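Local coordinates for ribose 5-phosphate isomerase (Trypanosoma cruzi, PDB 3M1P), which probably interconverts ribose 5-phosphate and ribulose 5-phosphate as a type B isomerase of the pentose phosphate pathway, at residues P12-A15 with I16-N19; P131-E135 with E136-R140. The protein carries 1 engineered substitution. All coordinates share one frame; numbering follows the deposited sequence.

How the contacts relate
Contact 1 (12-15 with 16-19) and contact 2 (131-135 with 136-140) lie on opposite sides of the chain's centre, their centres 33 Å apart and their nearest atoms about 20 Å apart. Contact 1 follows the first strand of the parallel sheet; contact 2 opens the C-terminal helix 136-150. The two are related through the assembly. The phosphate ion held by Arg-137 in contact 2 is also bound by Arg-141 and by His-11 and Arg-113 of a second subunit. In each chain His-11 directly precedes contact 1, and Pro-12 packs on Arg-113. Each contact thus borders one half of a phosphate site built between subunits, probably the sugar-phosphate pocket.

Contact 1 (P12-A15 with I16-N19); sequences PAFA and IHEN
Ile-16 N donates to Ala-13 O over 3.1 Å at 157°, from well above the carbonyl plane rather than on a lone pair. This bond ties the end of the weakly bonded helix 11-14 to the N-cap residue of helix 17-26; a type I turn, one residue further on, runs from Phe-14 to His-17. The aromatic side chains at the ends of that turn lie side by side and point the same way. Their rings form an offset stack, with centroids 4.6 Å apart and planes at 16°. His-17 reaches it with its ring set between its own backbone N and carbonyl carbon (chi1 76°), while Tyr-35 meets the same imidazole from elsewhere in the fold. Ile-16 is buried: CG1 lies 3.2 Å from Ala-13 O, and the side chain packs against Val-117 and Ile-120 of helix 117-129. The whole stretch belongs to the beta-alpha-beta crossover between the neighbouring parallel strands 3-9 and 31-35 of a Rossmann-like sheet. A water bridges the break between the helices, donating to Ala-15 O at 3.0 Å and accepting from Glu-18 N at 2.9 Å. Glu-18 N, in the first turn of helix 17-26, thus has water as its acceptor.

Contact 2 (P131-E135 with E136-R140); sequences PFSGE and ERHVR. With PO4 (phosphate ion), chain C.
The charged part of the contact joins Glu-135 and Arg-137, whose side chains run side by side. Arg-137 NH1 donates to Glu-135 OE1 over 2.7 Å in a salt bridge; the carboxylate oxygen is met nearly head-on along its C-O bond but stands 20° out of the guanidinium plane, and the two flat groups are turned 51° apart. Extended from CG to NE, the arginine carries its other N-H groups to a phosphate ion, Arg-137 NE binding phosphate O2 at 2.8 Å and Arg-137 NH2 binding phosphate O1 at 2.7 Å. This two-pronged grip, with the carboxylate on NH1, would fix the rotation of the guanidinium. His-138 NE2 lies over one guanidinium face, toward its rim. Arg-141 and, from a second subunit, His-11 and Arg-113 complete the phosphate site. Farther along, Arg-140 salt-bridges Asp-45 of the second subunit.

Among the other hydrogen bonds, Ser-133 OG and His-138 ND1 pair at 2.9 Å, the hydroxyl at the imidazole edge and in its plane; either could be the donor. The same OG is hydrogen-bonded to Ile-101 O and weakly receives Glu-135 N, so three groups grip it. Glu-135 is the N-cap of helix 136-150, the C-terminal helix of this RpiB-type chain: its carbonyl O takes Val-139 N at 3.2 Å in a nearly straight bond (171°), whereas the bond from His-138 N is weak.

The apolar part gathers at the rim of the Phe-132 ring. His-138 CB approaches Phe-132 CE1 at 3.7 Å and Val-139 CG2 lies 4.0 Å from Phe-132 CZ, both near the ring plane. The backbone N of Gly-134 stands over the centre of one face.

Contact 1 (P12-A15 with I16-N19)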
ATOM      1  N   PRO A  12       5.731  14.135 -14.547  1.00 28.94           N
ATOM      2  CA  PRO A  12       4.606  13.198 -14.595  1.00 29.03           C
ATOM      3  C   PRO A  12       3.427  13.581 -13.686  1.00 28.97           C
ATOM      4  O   PRO A  12       2.271  13.296 -14.031  1.00 29.34           O
ATOM      5  CB  PRO A  12       5.224  11.865 -14.149  1.00 29.32           C
ATOM      6  CG  PRO A  12       6.455  12.218 -13.407  1.00 29.37           C
ATOM      7  CD  PRO A  12       6.952  13.487 -14.016  1.00 28.87           C
ATOM      8  N   ALA A  13       3.720  14.225 -12.554  1.00 28.41           N
ATOM      9  CA  ALA A  13       2.696  14.661 -11.600  1.00 27.51           C
ATOM     10  C   ALA A  13       2.036  15.986 -11.989  1.00 27.45           C
ATOM     11  O   ALA A  13       1.056  16.403 -11.366  1.00 26.87           O
ATOM     12  CB  ALA A  13       3.284  14.759 -10.209  1.00 27.59           C
ATOM     13  N   PHE A  14       2.576  16.654 -13.011  1.00 27.70           N
ATOM     14  CA  PHE A  14       1.955  17.874 -13.536  1.00 27.70           C
ATOM     15  C   PHE A  14       0.501  17.637 -13.975  1.00 27.23           C
ATOM     16  O   PHE A  14      -0.370  18.466 -13.737  1.00 27.27           O
ATOM     17  CB  PHE A  14       2.777  18.489 -14.681  1.00 28.30           C
ATOM     18  CG  PHE A  14       2.074  19.621 -15.382  1.00 28.91           C
ATOM     19  CD1 PHE A  14       2.038  20.890 -14.814  1.00 29.92           C
ATOM     20  CD2 PHE A  14       1.402  19.400 -16.585  1.00 30.83           C
ATOM     21  CE1 PHE A  14       1.364  21.937 -15.450  1.00 30.48           C
ATOM     22  CE2 PHE A  14       0.729  20.436 -17.231  1.00 30.72           C
ATOM     23  CZ  PHE A  14       0.711  21.705 -16.655  1.00 30.72           C
ATOM     24  N   ALA A  15       0.237  16.492 -14.592  1.00 27.37           N
ATOM     25  CA  ALA A  15      -1.126  16.133 -15.019  1.00 27.17           C
ATOM     26  C   ALA A  15      -2.179  16.204 -13.897  1.00 26.82           C
ATOM     27  O   ALA A  15      -3.381  16.307 -14.166  1.00 26.72           O
ATOM     28  CB  ALA A  15      -1.129  14.744 -15.668  1.00 27.67           C
ATOM     29  N   ILE A  16      -1.733  16.147 -12.642  1.00 25.92           N
ATOM     30  CA  ILE A  16      -2.672  16.130 -11.523  1.00 25.34           C
ATOM     31  C   ILE A  16      -2.572  17.355 -10.608  1.00 24.90           C
ATOM     32  O   ILE A  16      -3.101  17.349  -9.505  1.00 24.29           O
ATOM     33  CB  ILE A  16      -2.601  14.796 -10.705  1.00 25.23           C
ATOM     34  CG1 ILE A  16      -1.253  14.661  -9.976  1.00 25.55           C
ATOM     35  CG2 ILE A  16      -2.881  13.596 -11.629  1.00 25.00           C
ATOM     36  CD1 ILE A  16      -1.259  13.719  -8.785  1.00 25.41           C
ATOM     37  N   HIS A  17      -1.922  18.417 -11.076  1.00 24.94           N
ATOM     38  CA  HIS A  17      -1.670  19.566 -10.201  1.00 25.39           C
ATOM     39  C   HIS A  17      -2.944  20.325  -9.813  1.00 25.42           C
ATOM     40  O   HIS A  17      -3.035  20.864  -8.703  1.00 25.49           O
ATOM     41  CB  HIS A  17      -0.592  20.484 -10.790  1.00 25.94           C
ATOM     42  CG  HIS A  17      -1.067  21.342 -11.919  1.00 26.93           C
ATOM     43  ND1 HIS A  17      -1.341  22.682 -11.764  1.00 29.05           N
ATOM     44  CD2 HIS A  17      -1.328  21.051 -13.215  1.00 28.47           C
ATOM     45  CE1 HIS A  17      -1.743  23.185 -12.919  1.00 29.39           C
ATOM     46  NE2 HIS A  17      -1.749  22.213 -13.815  1.00 29.70           N
ATOM     47  N   GLU A  18      -3.928  20.339 -10.715  1.00 25.46           N
ATOM     48  CA  GLU A  18      -5.250  20.899 -10.426  1.00 25.97           C
ATOM     49  C   GLU A  18      -5.950  20.061  -9.355  1.00 24.60           C
ATOM     50  O   GLU A  18      -6.570  20.612  -8.448  1.00 24.51           O
ATOM     51  CB  GLU A  18      -6.111  21.023 -11.706  1.00 25.71           C
ATOM     52  CG  GLU A  18      -5.545  22.012 -12.740  1.00 27.89           C
ATOM     53  CD  GLU A  18      -6.493  22.304 -13.924  1.00 29.04           C
ATOM     54  OE1 GLU A  18      -7.495  21.567 -14.126  1.00 32.42           O
ATOM     55  OE2 GLU A  18      -6.221  23.284 -14.666  1.00 33.14           O
ATOM     56  N   ASN A  19      -5.836  18.735  -9.466  1.00 23.79           N
ATOM     57  CA  ASN A  19      -6.262  17.800  -8.401  1.00 23.10           C
ATOM     58  C   ASN A  19      -5.705  18.202  -7.032  1.00 22.03           C
ATOM     59  O   ASN A  19      -6.442  18.318  -6.052  1.00 21.80           O
ATOM     60  CB  ASN A  19      -5.787  16.356  -8.689  1.00 23.13           C
ATOM     61  CG  ASN A  19      -6.347  15.773  -9.977  1.00 24.71           C
ATOM     62  OD1 ASN A  19      -7.120  14.806  -9.949  1.00 26.70           O
ATOM     63  ND2 ASN A  19      -5.926  16.317 -11.112  1.00 24.57           N
TER
HETATM   64  O   HOH W   1      -4.356  18.963 -13.250  1.00 38.76           O

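Contact 2 (P131-E135 with E136-R140)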
ATOM      1  N   PRO A 131      -3.793  17.109  13.664  1.00 21.86           N
ATOM      2  CA  PRO A 131      -2.877  17.928  14.471  1.00 22.46           C
ATOM      3  C   PRO A 131      -1.661  17.164  14.963  1.00 23.02           C
ATOM      4  O   PRO A 131      -1.706  15.938  15.084  1.00 22.87           O
ATOM      5  CB  PRO A 131      -3.740  18.335  15.678  1.00 22.62           C
ATOM      6  CG  PRO A 131      -4.738  17.196  15.831  1.00 22.56           C
ATOM      7  CD  PRO A 131      -5.020  16.734  14.406  1.00 21.61           C
ATOM      8  N   PHE A 132      -0.581  17.889  15.241  1.00 23.86           N
ATOM      9  CA  PHE A 132       0.558  17.316  15.967  1.00 25.11           C
ATOM     10  C   PHE A 132       0.119  17.068  17.408  1.00 26.16           C
ATOM     11  O   PHE A 132      -0.584  17.886  17.986  1.00 26.55           O
ATOM     12  CB  PHE A 132       1.777  18.241  15.903  1.00 24.49           C
ATOM     13  CG  PHE A 132       2.917  17.827  16.801  1.00 24.41           C
ATOM     14  CD1 PHE A 132       3.428  16.532  16.764  1.00 23.33           C
ATOM     15  CD2 PHE A 132       3.507  18.757  17.663  1.00 23.81           C
ATOM     16  CE1 PHE A 132       4.491  16.157  17.586  1.00 23.77           C
ATOM     17  CE2 PHE A 132       4.574  18.397  18.484  1.00 22.49           C
ATOM     18  CZ  PHE A 132       5.062  17.089  18.451  1.00 24.59           C
ATOM     19  N   SER A 133       0.522  15.931  17.969  1.00 27.75           N
ATOM     20  CA  SER A 133       0.066  15.512  19.292  1.00 29.01           C
ATOM     21  C   SER A 133       0.628  16.377  20.443  1.00 29.88           C
ATOM     22  O   SER A 133      -0.030  16.551  21.468  1.00 30.49           O
ATOM     23  CB  SER A 133       0.372  14.031  19.513  1.00 28.59           C
ATOM     24  OG  SER A 133       1.739  13.833  19.793  1.00 29.26           O
ATOM     25  N   GLY A 134       1.836  16.913  20.269  1.00 30.61           N
ATOM     26  CA  GLY A 134       2.490  17.709  21.306  1.00 30.72           C
ATOM     27  C   GLY A 134       3.098  16.878  22.422  1.00 31.32           C
ATOM     28  O   GLY A 134       3.700  17.428  23.346  1.00 31.31           O
ATOM     29  N   GLU A 135       2.965  15.555  22.336  1.00 31.41           N
ATOM     30  CA  GLU A 135       3.391  14.665  23.422  1.00 32.01           C
ATOM     31  C   GLU A 135       4.901  14.678  23.631  1.00 31.47           C
ATOM     32  O   GLU A 135       5.673  14.818  22.674  1.00 31.34           O
ATOM     33  CB  GLU A 135       2.853  13.237  23.231  1.00 31.80           C
ATOM     34  CG  GLU A 135       1.358  13.103  23.554  1.00 32.92           C
ATOM     35  CD  GLU A 135       0.783  11.724  23.234  1.00 34.10           C
ATOM     36  OE1 GLU A 135       1.448  10.700  23.509  1.00 36.03           O
ATOM     37  OE2 GLU A 135      -0.358  11.663  22.711  1.00 38.01           O
ATOM     38  N   GLU A 136       5.296  14.542  24.895  1.00 31.12           N
ATOM     39  CA  GLU A 136       6.683  14.732  25.344  1.00 30.90           C
ATOM     40  C   GLU A 136       7.727  14.003  24.488  1.00 29.26           C
ATOM     41  O   GLU A 136       8.716  14.605  24.069  1.00 28.85           O
ATOM     42  CB  GLU A 136       6.820  14.349  26.833  1.00 30.71           C
ATOM     43  CG  GLU A 136       8.238  14.486  27.390  1.00 32.95           C
ATOM     44  CD  GLU A 136       8.321  14.309  28.904  1.00 33.23           C
ATOM     45  OE1 GLU A 136       7.819  13.288  29.427  1.00 35.86           O
ATOM     46  OE2 GLU A 136       8.908  15.197  29.567  1.00 36.63           O
ATOM     47  N   ARG A 137       7.495  12.720  24.222  1.00 28.03           N
ATOM     48  CA  ARG A 137       8.458  11.910  23.472  1.00 26.90           C
ATOM     49  C   ARG A 137       8.664  12.376  22.025  1.00 25.95           C
ATOM     50  O   ARG A 137       9.792  12.370  21.541  1.00 25.40           O
ATOM     51  CB  ARG A 137       8.126  10.412  23.559  1.00 26.95           C
ATOM     52  CG  ARG A 137       6.851   9.989  22.858  1.00 27.92           C
ATOM     53  CD  ARG A 137       6.403   8.615  23.311  1.00 28.88           C
ATOM     54  NE  ARG A 137       5.357   8.092  22.438  1.00 30.24           N
ATOM     55  CZ  ARG A 137       4.064   8.389  22.557  1.00 32.03           C
ATOM     56  NH1 ARG A 137       3.652   9.200  23.522  1.00 31.97           N
ATOM     57  NH2 ARG A 137       3.179   7.874  21.705  1.00 32.26           N
ATOM     58  N   HIS A 138       7.589  12.821  21.365  1.00 24.92           N
ATOM     59  CA  HIS A 138       7.671  13.321  19.986  1.00 24.42           C
ATOM     60  C   HIS A 138       8.417  14.646  19.891  1.00 23.66           C
ATOM     61  O   HIS A 138       9.227  14.830  18.983  1.00 23.60           O
ATOM     62  CB  HIS A 138       6.285  13.411  19.330  1.00 24.20           C
ATOM     63  CG  HIS A 138       5.476  12.163  19.484  1.00 25.17           C
ATOM     64  ND1 HIS A 138       4.133  12.176  19.792  1.00 26.81           N
ATOM     65  CD2 HIS A 138       5.833  10.860  19.415  1.00 25.43           C
ATOM     66  CE1 HIS A 138       3.694  10.936  19.890  1.00 26.94           C
ATOM     67  NE2 HIS A 138       4.708  10.117  19.669  1.00 26.77           N
ATOM     68  N   VAL A 139       8.153  15.545  20.842  1.00 23.20           N
ATOM     69  CA  VAL A 139       8.876  16.817  20.952  1.00 22.57           C
ATOM     70  C   VAL A 139      10.375  16.568  21.122  1.00 22.55           C
ATOM     71  O   VAL A 139      11.194  17.119  20.377  1.00 22.79           O
ATOM     72  CB  VAL A 139       8.324  17.708  22.111  1.00 22.69           C
ATOM     73  CG1 VAL A 139       9.237  18.933  22.370  1.00 21.76           C
ATOM     74  CG2 VAL A 139       6.892  18.151  21.811  1.00 22.28           C
ATOM     75  N   ARG A 140      10.729  15.725  22.089  1.00 22.56           N
ATOM     76  CA  ARG A 140      12.125  15.344  22.295  1.00 22.89           C
ATOM     77  C   ARG A 140      12.748  14.786  20.998  1.00 22.81           C
ATOM     78  O   ARG A 140      13.859  15.169  20.628  1.00 23.56           O
ATOM     79  CB  ARG A 140      12.257  14.345  23.456  1.00 22.55           C
ATOM     80  CG  ARG A 140      13.715  13.923  23.755  1.00 23.23           C
ATOM     81  CD  ARG A 140      13.817  12.884  24.871  1.00 22.86           C
ATOM     82  NE  ARG A 140      13.203  11.602  24.531  1.00 23.21           N
ATOM     83  CZ  ARG A 140      12.090  11.135  25.091  1.00 24.52           C
ATOM     84  NH1 ARG A 140      11.469  11.847  26.027  1.00 26.13           N
ATOM     85  NH2 ARG A 140      11.589   9.966  24.718  1.00 21.88           N
TER
HETATM   86  P   PO4 C 154       5.710   5.326  20.177  0.50 24.90           P
HETATM   87  O1  PO4 C 154       4.286   5.687  20.492  0.50 23.04           O
HETATM   88  O2  PO4 C 154       6.639   6.036  21.128  0.50 24.41           O
HETATM   89  O3  PO4 C 154       6.036   5.722  18.758  0.50 23.53           O
HETATM   90  O4  PO4 C 154       5.897   3.835  20.363  0.50 23.72           O